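Local coordinates for protein pilus tip adhesin Cpa (Streptococcus pyogenes, PDB 4C0Z) that mediates adhesion of streptococcal pili to host cells from the pilus tip, using reactive thioester bonds to attach covalently to surface targets, at residues 55-60 and 87-92; 73-78 and 195-200; 79-84 and 98-103. One frame throughout, in Å; residues are numbered along the deposited sequence. Where two conformers were deposited one is given.

Contact 1 of 3, residues 55-60 and 87-92; sequences CFNLTK and LADKPR. With SPD (spermidine), chain B.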
loop_
_atom_site.group_PDB
_atom_site.type_symbol
_atom_site.label_atom_id
_atom_site.label_comp_id
_atom_site.label_asym_id
_atom_site.label_seq_id
_atom_site.Cartn_x
_atom_site.Cartn_y
_atom_site.Cartn_z
ATOM N N CYS I 55 -4.341 -9.128 4.288
ATOM C CA CYS I 55 -4.416 -8.626 2.928
ATOM C C CYS I 55 -3.110 -8.720 2.172
ATOM O O CYS I 55 -2.045 -8.883 2.770
ATOM C CB CYS I 55 -4.958 -7.199 2.915
ATOM S SG CYS I 55 -3.884 -5.996 3.727
ATOM N N PHE I 56 -3.202 -8.556 0.849
ATOM C CA PHE I 56 -2.087 -8.422 -0.079
ATOM C C PHE I 56 -2.499 -7.483 -1.206
ATOM O O PHE I 56 -3.677 -7.143 -1.275
ATOM C CB PHE I 56 -1.496 -9.757 -0.527
ATOM C CG PHE I 56 -2.337 -10.716 -1.320
ATOM C CD1 PHE I 56 -3.224 -11.578 -0.681
ATOM C CD2 PHE I 56 -2.125 -10.880 -2.683
ATOM C CE1 PHE I 56 -3.926 -12.546 -1.403
ATOM C CE2 PHE I 56 -2.831 -11.849 -3.406
ATOM C CZ PHE I 56 -3.719 -12.681 -2.760
ATOM N N ASN I 57 -1.541 -7.026 -2.056
ATOM C CA ASN I 57 -1.685 -6.007 -3.113
ATOM C C ASN I 57 -1.663 -4.637 -2.438
ATOM O O ASN I 57 -2.707 -4.009 -2.243
ATOM C CB ASN I 57 -2.933 -6.160 -3.976
ATOM C CG ASN I 57 -3.141 -7.544 -4.556
ATOM O OD1 ASN I 57 -4.078 -8.246 -4.205
ATOM N ND2 ASN I 57 -2.309 -7.953 -5.464
ATOM N N LEU I 58 -0.462 -4.185 -2.054
ATOM C CA LEU I 58 -0.261 -2.917 -1.355
ATOM C C LEU I 58 -0.755 -1.685 -2.091
ATOM O O LEU I 58 -1.027 -0.675 -1.450
ATOM C CB LEU I 58 1.219 -2.736 -0.973
ATOM C CG LEU I 58 1.765 -3.630 0.122
ATOM C CD1 LEU I 58 3.258 -3.382 0.299
ATOM C CD2 LEU I 58 1.037 -3.379 1.426
ATOM N N THR I 59 -0.849 -1.734 -3.417
ATOM C CA THR I 59 -1.248 -0.555 -4.191
ATOM C C THR I 59 -2.772 -0.491 -4.385
ATOM O O THR I 59 -3.251 0.440 -5.017
ATOM C CB THR I 59 -0.455 -0.449 -5.515
ATOM O OG1 THR I 59 -0.891 -1.484 -6.384
ATOM C CG2 THR I 59 1.042 -0.556 -5.315
ATOM N N LYS I 60 -3.524 -1.443 -3.814
ATOM C CA LYS I 60 -4.997 -1.480 -3.882
ATOM C C LYS I 60 -5.617 -1.008 -2.574
ATOM O O LYS I 60 -4.880 -0.713 -1.644
ATOM C CB LYS I 60 -5.513 -2.862 -4.331
ATOM C CG LYS I 60 -5.076 -3.147 -5.769
ATOM C CD LYS I 60 -5.500 -4.510 -6.218
ATOM C CE LYS I 60 -5.149 -4.673 -7.678
ATOM N NZ LYS I 60 -5.961 -5.744 -8.308
ATOM N N LEU I 87 -2.905 -13.536 -8.764
ATOM C CA LEU I 87 -3.510 -12.398 -8.057
ATOM C C LEU I 87 -2.548 -11.397 -7.402
ATOM O O LEU I 87 -2.952 -10.263 -7.165
ATOM C CB LEU I 87 -4.504 -12.922 -7.006
ATOM C CG LEU I 87 -5.705 -13.684 -7.566
ATOM C CD1 LEU I 87 -6.476 -14.356 -6.471
ATOM C CD2 LEU I 87 -6.607 -12.762 -8.402
ATOM N N ALA I 88 -1.321 -11.798 -7.086
ATOM C CA ALA I 88 -0.355 -10.915 -6.439
ATOM C C ALA I 88 0.404 -10.105 -7.472
ATOM O O ALA I 88 0.713 -10.616 -8.549
ATOM C CB ALA I 88 0.612 -11.707 -5.566
ATOM N N ASP I 89 0.684 -8.831 -7.141
ATOM C CA ASP I 89 1.422 -7.904 -7.987
ATOM C C ASP I 89 2.915 -8.271 -8.017
ATOM O O ASP I 89 3.463 -8.498 -9.102
ATOM C CB ASP I 89 1.220 -6.450 -7.490
ATOM C CG ASP I 89 -0.144 -5.808 -7.749
ATOM O OD1 ASP I 89 -1.174 -6.492 -7.575
ATOM O OD2 ASP I 89 -0.183 -4.582 -8.011
ATOM N N LYS I 90 3.574 -8.332 -6.836
ATOM C CA LYS I 90 5.018 -8.613 -6.717
ATOM C C LYS I 90 5.314 -9.731 -5.692
ATOM O O LYS I 90 5.961 -9.443 -4.680
ATOM C CB LYS I 90 5.778 -7.323 -6.301
ATOM C CG LYS I 90 5.625 -6.135 -7.243
ATOM C CD LYS I 90 5.906 -4.809 -6.540
ATOM C CE LYS I 90 5.776 -3.664 -7.504
ATOM N NZ LYS I 90 5.533 -2.387 -6.796
ATOM N N PRO I 91 4.897 -11.005 -5.901
ATOM C CA PRO I 91 5.203 -12.031 -4.886
ATOM C C PRO I 91 6.691 -12.388 -4.814
ATOM O O PRO I 91 7.367 -12.370 -5.836
ATOM C CB PRO I 91 4.326 -13.215 -5.304
ATOM C CG PRO I 91 4.147 -13.066 -6.760
ATOM C CD PRO I 91 4.126 -11.580 -7.027
ATOM N N ARG I 92 7.201 -12.662 -3.596
ATOM C CA ARG I 92 8.594 -13.055 -3.343
ATOM C C ARG I 92 8.675 -14.568 -3.605
ATOM O O ARG I 92 8.515 -15.375 -2.682
ATOM C CB ARG I 92 8.990 -12.686 -1.901
ATOM C CG ARG I 92 10.477 -12.587 -1.676
ATOM C CD ARG I 92 10.834 -12.270 -0.227
ATOM N NE ARG I 92 10.505 -10.892 0.155
ATOM C CZ ARG I 92 11.292 -9.836 -0.029
ATOM N NH1 ARG I 92 12.479 -9.976 -0.607
ATOM N NH2 ARG I 92 10.898 -8.634 0.360
HETATM N N1 SPD B . -1.031 4.838 -0.213
HETATM C C2 SPD B . -1.008 4.181 -1.514
HETATM C C3 SPD B . -1.563 2.750 -1.406
HETATM C C4 SPD B . -2.762 2.662 -0.477
HETATM C C5 SPD B . -3.059 1.176 -0.303
HETATM N N6 SPD B . -3.190 0.816 1.099
HETATM C C7 SPD B . -3.649 -0.589 1.271
HETATM C C8 SPD B . -2.456 -1.493 1.726
HETATM C C9 SPD B . -2.926 -2.974 1.868
HETATM N N10 SPD B . -3.681 -3.455 0.705
#
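The F56 ring turns its edge to the end of helix 81-87: A88 N lies in the ring plane, 4.0 Å from CE2, while the CB atoms of L87 and A88 pack on CE2 and CD2. F56 also meets the ring of F84. The other flat groups are the amide of N57 and the carboxylate of D89, crossing at about a right angle with their planes 55° apart. The N57 amide nitrogen serves two acceptors. ND2 donates to L87 O (2.9 Å, N-H...O 161°), which lies close to the amide plane and receives the bond on a lone pair; a weak, more bent bond joins ND2 to D89 OD1 at 2.8 Å. N57 CG stands anti to its carbonyl carbon (chi1 -51°), which carries the amide across to the loop. T59 OG1 lies 3.6 Å from D89 OD2. N57 also opens a type I turn closed by K60 N to N57 O, and that same carbonyl accepts from spermidine N10 at 3.2 Å. C55 SG comes 3.7 Å from spermidine C9. C55 is the cysteine of the Cys-Gln thioester, whose partner is Q204, placing C55 and the following turn at the reactive site of a thioester domain.

Contact 2 of 3, residues 73-78 and 195-200; sequences WYKKLE and IFQSSD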
loop_
_atom_site.group_PDB
_atom_site.type_symbol
_atom_site.label_atom_id
_atom_site.label_comp_id
_atom_site.label_asym_id
_atom_site.label_seq_id
_atom_site.Cartn_x
_atom_site.Cartn_y
_atom_site.Cartn_z
ATOM N N TRP I 73 -16.886 -8.066 -1.714
ATOM C CA TRP I 73 -17.210 -9.484 -1.909
ATOM C C TRP I 73 -16.059 -10.255 -2.455
ATOM O O TRP I 73 -15.298 -9.741 -3.277
ATOM C CB TRP I 73 -18.475 -9.648 -2.740
ATOM C CG TRP I 73 -19.606 -8.807 -2.219
ATOM C CD1 TRP I 73 -20.037 -7.614 -2.725
ATOM C CD2 TRP I 73 -20.317 -8.999 -0.986
ATOM N NE1 TRP I 73 -21.030 -7.094 -1.933
ATOM C CE2 TRP I 73 -21.219 -7.922 -0.852
ATOM C CE3 TRP I 73 -20.287 -9.988 0.018
ATOM C CZ2 TRP I 73 -22.116 -7.829 0.222
ATOM C CZ3 TRP I 73 -21.175 -9.889 1.077
ATOM C CH2 TRP I 73 -22.063 -8.811 1.180
ATOM N N TYR I 74 -15.896 -11.498 -1.944
ATOM C CA TYR I 74 -14.753 -12.363 -2.244
ATOM C C TYR I 74 -15.123 -13.775 -2.675
ATOM O O TYR I 74 -16.138 -14.314 -2.226
ATOM C CB TYR I 74 -13.807 -12.431 -1.023
ATOM C CG TYR I 74 -13.129 -11.112 -0.716
ATOM C CD1 TYR I 74 -13.777 -10.122 0.028
ATOM C CD2 TYR I 74 -11.838 -10.852 -1.160
ATOM C CE1 TYR I 74 -13.176 -8.880 0.259
ATOM C CE2 TYR I 74 -11.223 -9.624 -0.915
ATOM C CZ TYR I 74 -11.893 -8.642 -0.208
ATOM O OH TYR I 74 -11.281 -7.433 0.031
ATOM N N LYS I 75 -14.260 -14.377 -3.517
ATOM C CA LYS I 75 -14.382 -15.753 -4.002
ATOM C C LYS I 75 -13.257 -16.547 -3.297
ATOM O O LYS I 75 -12.092 -16.136 -3.340
ATOM C CB LYS I 75 -14.191 -15.781 -5.529
ATOM C CG LYS I 75 -14.223 -17.164 -6.188
ATOM C CD LYS I 75 -14.059 -16.986 -7.688
ATOM C CE LYS I 75 -14.251 -18.286 -8.430
ATOM N NZ LYS I 75 -14.121 -18.098 -9.899
ATOM N N LYS I 76 -13.605 -17.655 -2.630
ATOM C CA LYS I 76 -12.628 -18.499 -1.927
ATOM C C LYS I 76 -11.931 -19.444 -2.924
ATOM O O LYS I 76 -12.595 -20.170 -3.661
ATOM C CB LYS I 76 -13.294 -19.295 -0.782
ATOM C CG LYS I 76 -12.314 -20.101 0.083
ATOM C CD LYS I 76 -13.013 -20.775 1.248
ATOM C CE LYS I 76 -12.183 -21.889 1.852
ATOM N NZ LYS I 76 -12.709 -22.359 3.173
ATOM N N LEU I 77 -10.596 -19.429 -2.929
ATOM C CA LEU I 77 -9.780 -20.270 -3.805
ATOM C C LEU I 77 -8.763 -21.012 -2.977
ATOM O O LEU I 77 -8.509 -20.651 -1.824
ATOM C CB LEU I 77 -9.031 -19.423 -4.863
ATOM C CG LEU I 77 -9.848 -18.498 -5.785
ATOM C CD1 LEU I 77 -8.929 -17.523 -6.480
ATOM C CD2 LEU I 77 -10.627 -19.303 -6.832
ATOM N N GLU I 78 -8.180 -22.056 -3.574
ATOM C CA GLU I 78 -7.115 -22.871 -2.987
ATOM C C GLU I 78 -5.884 -21.991 -2.886
ATOM O O GLU I 78 -5.542 -21.303 -3.847
ATOM C CB GLU I 78 -6.807 -24.086 -3.881
ATOM C CG GLU I 78 -7.672 -25.298 -3.579
ATOM C CD GLU I 78 -7.917 -26.248 -4.739
ATOM O OE1 GLU I 78 -7.025 -26.383 -5.611
ATOM O OE2 GLU I 78 -8.999 -26.882 -4.758
ATOM N N ILE I 195 -7.064 -18.423 -0.422
ATOM C CA ILE I 195 -6.950 -17.095 -1.025
ATOM C C ILE I 195 -8.380 -16.599 -1.294
ATOM O O ILE I 195 -9.196 -17.328 -1.840
ATOM C CB ILE I 195 -6.060 -17.077 -2.309
ATOM C CG1 ILE I 195 -4.575 -17.374 -1.979
ATOM C CG2 ILE I 195 -6.192 -15.758 -3.066
ATOM C CD1 ILE I 195 -3.764 -17.855 -3.153
ATOM N N PHE I 196 -8.666 -15.359 -0.903
ATOM C CA PHE I 196 -9.952 -14.724 -1.125
ATOM C C PHE I 196 -9.764 -13.656 -2.189
ATOM O O PHE I 196 -9.064 -12.651 -1.974
ATOM C CB PHE I 196 -10.541 -14.184 0.191
ATOM C CG PHE I 196 -10.950 -15.314 1.103
ATOM C CD1 PHE I 196 -10.040 -15.879 1.999
ATOM C CD2 PHE I 196 -12.235 -15.851 1.036
ATOM C CE1 PHE I 196 -10.411 -16.955 2.811
ATOM C CE2 PHE I 196 -12.611 -16.905 1.865
ATOM C CZ PHE I 196 -11.697 -17.458 2.739
ATOM N N GLN I 197 -10.320 -13.927 -3.372
ATOM C CA GLN I 197 -10.200 -13.043 -4.527
ATOM C C GLN I 197 -11.281 -11.986 -4.486
ATOM O O GLN I 197 -12.454 -12.320 -4.452
ATOM C CB GLN I 197 -10.254 -13.850 -5.836
ATOM C CG GLN I 197 -10.139 -12.991 -7.090
ATOM C CD GLN I 197 -10.286 -13.764 -8.380
ATOM O OE1 GLN I 197 -10.434 -14.983 -8.398
ATOM N NE2 GLN I 197 -10.263 -13.057 -9.491
ATOM N N SER I 198 -10.879 -10.706 -4.492
ATOM C CA SER I 198 -11.809 -9.573 -4.492
ATOM C C SER I 198 -12.530 -9.469 -5.820
ATOM O O SER I 198 -11.868 -9.511 -6.851
ATOM C CB SER I 198 -11.039 -8.265 -4.266
ATOM O OG SER I 198 -11.947 -7.183 -4.170
ATOM N N SER I 199 -13.861 -9.283 -5.782
ATOM C CA SER I 199 -14.719 -9.086 -6.957
ATOM C C SER I 199 -14.336 -7.783 -7.650
ATOM O O SER I 199 -14.181 -7.740 -8.869
ATOM C CB SER I 199 -16.184 -9.034 -6.530
ATOM O OG SER I 199 -17.026 -8.778 -7.641
ATOM N N ASP I 200 -14.156 -6.735 -6.841
ATOM C CA ASP I 200 -13.790 -5.397 -7.238
ATOM C C ASP I 200 -12.249 -5.371 -7.292
ATOM O O ASP I 200 -11.595 -5.475 -6.251
ATOM C CB ASP I 200 -14.329 -4.415 -6.181
ATOM C CG ASP I 200 -14.166 -2.932 -6.517
ATOM O OD1 ASP I 200 -13.281 -2.600 -7.323
ATOM O OD2 ASP I 200 -14.954 -2.113 -5.992
HETATM O O HOH W 1 -14.663 -6.943 -3.426
#
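Y74 lies across F196 at about a right angle, its CD2 3.8 Å from F196 CB and its ring edge facing F196 O. Further along the same ring, CE2 packs 3.6 Å from S198 CB. With CG anti to the carbonyl carbon (chi1 -67°), the phenol leans over the neighbouring strand, and its OH is hydrogen-bonded to the main-chain carbonyl O of Q204, the thioester glutamine. K76 shares this sheet face with Y74, F196 and S198. Its aliphatic chain runs alongside F196, pointing the same way, with CB 3.6 Å from F196 CE2 and CG and CD following toward CZ. On the other face L77 CD1 packs at 4.0 Å against Q197 CB.

The backbones form an antiparallel ladder. K75 and Q197 make a hydrogen-bonded pair, as do L77 and I195; Y74-S198 and K76-F196 are the non-hydrogen-bonded pairs. The bond from L77 N to I195 O is short, at 2.7 Å, and S199 N to W73 O continues the pairing beyond the last bridge. Y74 CA also makes a CA-H...O contact with Q197 O. Where the strand 195-198 ends, S198 OG donates to D200 O (2.7 Å), and one water donates both to W73 O and to S198 OG, bridging the two strands at this end.

Strands 72-78 and 191-198 are adjacent in the closed antiparallel barrel. On the face of Y74 and F196, W19 of strand 19-23 packs on Y74 and K76 and meets F196 edge-to-face, while L206 of strand 205-211 touches both Y74 and F196. On the opposite face, helix 81-87 lies against I195 and Q197 through F84 and L87.

Contact 3 of 3, residues 79-84 and 98-103; sequences GTNENF and LQQNIL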
loop_
_atom_site.group_PDB
_atom_site.type_symbol
_atom_site.label_atom_id
_atom_site.label_comp_id
_atom_site.label_asym_id
_atom_site.label_seq_id
_atom_site.Cartn_x
_atom_site.Cartn_y
_atom_site.Cartn_z
ATOM N N GLY I 79 -5.264 -21.963 -1.713
ATOM C CA GLY I 79 -4.077 -21.148 -1.476
ATOM C C GLY I 79 -2.790 -21.667 -2.097
ATOM O O GLY I 79 -1.755 -21.665 -1.429
ATOM N N THR I 80 -2.833 -22.092 -3.385
ATOM C CA THR I 80 -1.689 -22.600 -4.159
ATOM C C THR I 80 -0.757 -21.448 -4.618
ATOM O O THR I 80 -1.150 -20.275 -4.552
ATOM C CB THR I 80 -2.200 -23.373 -5.391
ATOM O OG1 THR I 80 -2.780 -22.464 -6.324
ATOM C CG2 THR I 80 -3.203 -24.472 -5.041
ATOM N N ASN I 81 0.446 -21.794 -5.143
ATOM C CA ASN I 81 1.420 -20.841 -5.703
ATOM C C ASN I 81 0.888 -20.228 -7.004
ATOM O O ASN I 81 1.072 -19.032 -7.238
ATOM C CB ASN I 81 2.774 -21.513 -5.941
ATOM C CG ASN I 81 3.532 -21.798 -4.663
ATOM O OD1 ASN I 81 3.715 -20.923 -3.806
ATOM N ND2 ASN I 81 4.006 -23.027 -4.508
ATOM N N GLU I 82 0.193 -21.047 -7.822
ATOM C CA GLU I 82 -0.439 -20.643 -9.080
ATOM C C GLU I 82 -1.455 -19.510 -8.849
ATOM O O GLU I 82 -1.415 -18.519 -9.575
ATOM C CB GLU I 82 -1.102 -21.859 -9.757
ATOM C CG GLU I 82 -1.612 -21.616 -11.173
ATOM C CD GLU I 82 -2.297 -22.796 -11.849
ATOM O OE1 GLU I 82 -1.980 -23.963 -11.517
ATOM O OE2 GLU I 82 -3.171 -22.547 -12.712
ATOM N N ASN I 83 -2.320 -19.634 -7.823
ATOM C CA ASN I 83 -3.312 -18.610 -7.504
ATOM C C ASN I 83 -2.682 -17.320 -6.964
ATOM O O ASN I 83 -3.204 -16.245 -7.256
ATOM C CB ASN I 83 -4.407 -19.146 -6.593
ATOM C CG ASN I 83 -5.375 -20.050 -7.319
ATOM O OD1 ASN I 83 -5.627 -19.906 -8.520
ATOM N ND2 ASN I 83 -5.967 -20.984 -6.599
ATOM N N PHE I 84 -1.525 -17.416 -6.266
ATOM C CA PHE I 84 -0.791 -16.229 -5.803
ATOM C C PHE I 84 -0.188 -15.504 -6.972
ATOM O O PHE I 84 -0.286 -14.286 -7.032
ATOM C CB PHE I 84 0.320 -16.571 -4.804
ATOM C CG PHE I 84 -0.143 -16.615 -3.372
ATOM C CD1 PHE I 84 -0.654 -15.478 -2.754
ATOM C CD2 PHE I 84 -0.088 -17.800 -2.644
ATOM C CE1 PHE I 84 -1.089 -15.523 -1.432
ATOM C CE2 PHE I 84 -0.518 -17.841 -1.319
ATOM C CZ PHE I 84 -1.027 -16.709 -0.723
ATOM N N LEU I 98 6.531 -20.019 -1.589
ATOM C CA LEU I 98 5.691 -18.877 -1.206
ATOM C C LEU I 98 4.538 -19.354 -0.318
ATOM O O LEU I 98 4.507 -18.999 0.857
ATOM C CB LEU I 98 5.199 -18.114 -2.455
ATOM C CG LEU I 98 4.333 -16.859 -2.233
ATOM C CD1 LEU I 98 5.140 -15.700 -1.649
ATOM C CD2 LEU I 98 3.711 -16.411 -3.525
ATOM N N GLN I 99 3.670 -20.229 -0.852
ATOM C CA GLN I 99 2.548 -20.869 -0.158
ATOM C C GLN I 99 2.957 -21.376 1.246
ATOM O O GLN I 99 2.293 -21.028 2.227
ATOM C CB GLN I 99 2.007 -22.018 -1.041
ATOM C CG GLN I 99 1.060 -23.015 -0.366
ATOM C CD GLN I 99 0.466 -24.008 -1.344
ATOM O OE1 GLN I 99 1.148 -24.562 -2.220
ATOM N NE2 GLN I 99 -0.817 -24.291 -1.186
ATOM N N GLN I 100 4.073 -22.147 1.329
ATOM C CA GLN I 100 4.633 -22.736 2.561
ATOM C C GLN I 100 5.082 -21.685 3.559
ATOM O O GLN I 100 4.809 -21.821 4.753
ATOM C CB GLN I 100 5.774 -23.725 2.254
ATOM C CG GLN I 100 5.300 -24.999 1.561
ATOM C CD GLN I 100 5.308 -24.942 0.046
ATOM O OE1 GLN I 100 5.351 -23.878 -0.584
ATOM N NE2 GLN I 100 5.256 -26.108 -0.577
ATOM N N ASN I 101 5.728 -20.621 3.059
ATOM C CA ASN I 101 6.181 -19.503 3.878
ATOM C C ASN I 101 5.013 -18.758 4.498
ATOM O O ASN I 101 5.046 -18.458 5.692
ATOM C CB ASN I 101 7.086 -18.569 3.081
ATOM C CG ASN I 101 8.466 -19.138 2.893
ATOM O OD1 ASN I 101 9.014 -19.830 3.759
ATOM N ND2 ASN I 101 9.055 -18.876 1.748
ATOM N N ILE I 102 3.963 -18.510 3.700
ATOM C CA ILE I 102 2.756 -17.826 4.136
ATOM C C ILE I 102 2.049 -18.667 5.203
ATOM O O ILE I 102 1.728 -18.138 6.275
ATOM C CB ILE I 102 1.866 -17.406 2.928
ATOM C CG1 ILE I 102 2.508 -16.194 2.194
ATOM C CG2 ILE I 102 0.429 -17.073 3.368
ATOM C CD1 ILE I 102 2.159 -16.054 0.759
ATOM N N LEU I 103 1.880 -19.975 4.937
ATOM C CA LEU I 103 1.273 -20.935 5.872
ATOM C C LEU I 103 2.012 -20.960 7.205
ATOM O O LEU I 103 1.361 -20.961 8.257
ATOM C CB LEU I 103 1.222 -22.342 5.283
ATOM C CG LEU I 103 -0.146 -22.878 4.828
ATOM C CD1 LEU I 103 -0.059 -24.347 4.510
ATOM C CD2 LEU I 103 -1.230 -22.662 5.874
#
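Polar contacts centre on N81 and Q99. N81 OD1 accepts from Q99 N at 3.0 Å in a nearly straight bond (N-H...O 170°), the donor tilted 23° from the amide carbonyl plane; a side chain of one helix thus satisfies a backbone N-H in the first turn of the next. The N81 and Q99 side chains cross at about a right angle, with OD1 3.4 Å from Q99 CB. Q99, its CG opposite the backbone N (chi1 166°) and its chain extended, runs past G79 so that CG lies 3.3 Å from G79 O. T80 is the N-cap of helix 81-87, its OG1 accepting from N83 N at 3.2 Å.

Apolar contacts centre on F84. I102 CD1 sits over one face of its ring in a CH-pi contact, 4.0 Å from the centroid and displaced toward the rim near CZ. L98 CD2 packs on F84 CB at 3.6 Å and approaches the ring obliquely.

Behind this helix pair, F84 rests on L193 and I195 of strand 191-198 and, together with I102, on L207 of strand 205-211. Helix 123-138 meets L98 through Y137 and I102 through I134 and T138.

Contact 1 is buried; contacts 2 and 3 are partly buried, and contact 2 has K75 and K76 on strand 72-78, with K76 exposed. Their chemistry follows: backbone ladder bonds join the barrel strands in contact 2, side-chain amides bond to backbone atoms in contacts 1 and 3, and contact 1 alone binds spermidine directly. Helix 81-87 supplies both F84 of contact 3 and L87 of contact 1. I195 brings the three together: its CG2 packs on L87 and F56, and its CD1 on G79, N83 and F84. F56 and F84 join contacts 1 and 3 directly, as do P91 and L98, while strand 72-78 leads through G79 and the N-cap T80 into helix 81-87.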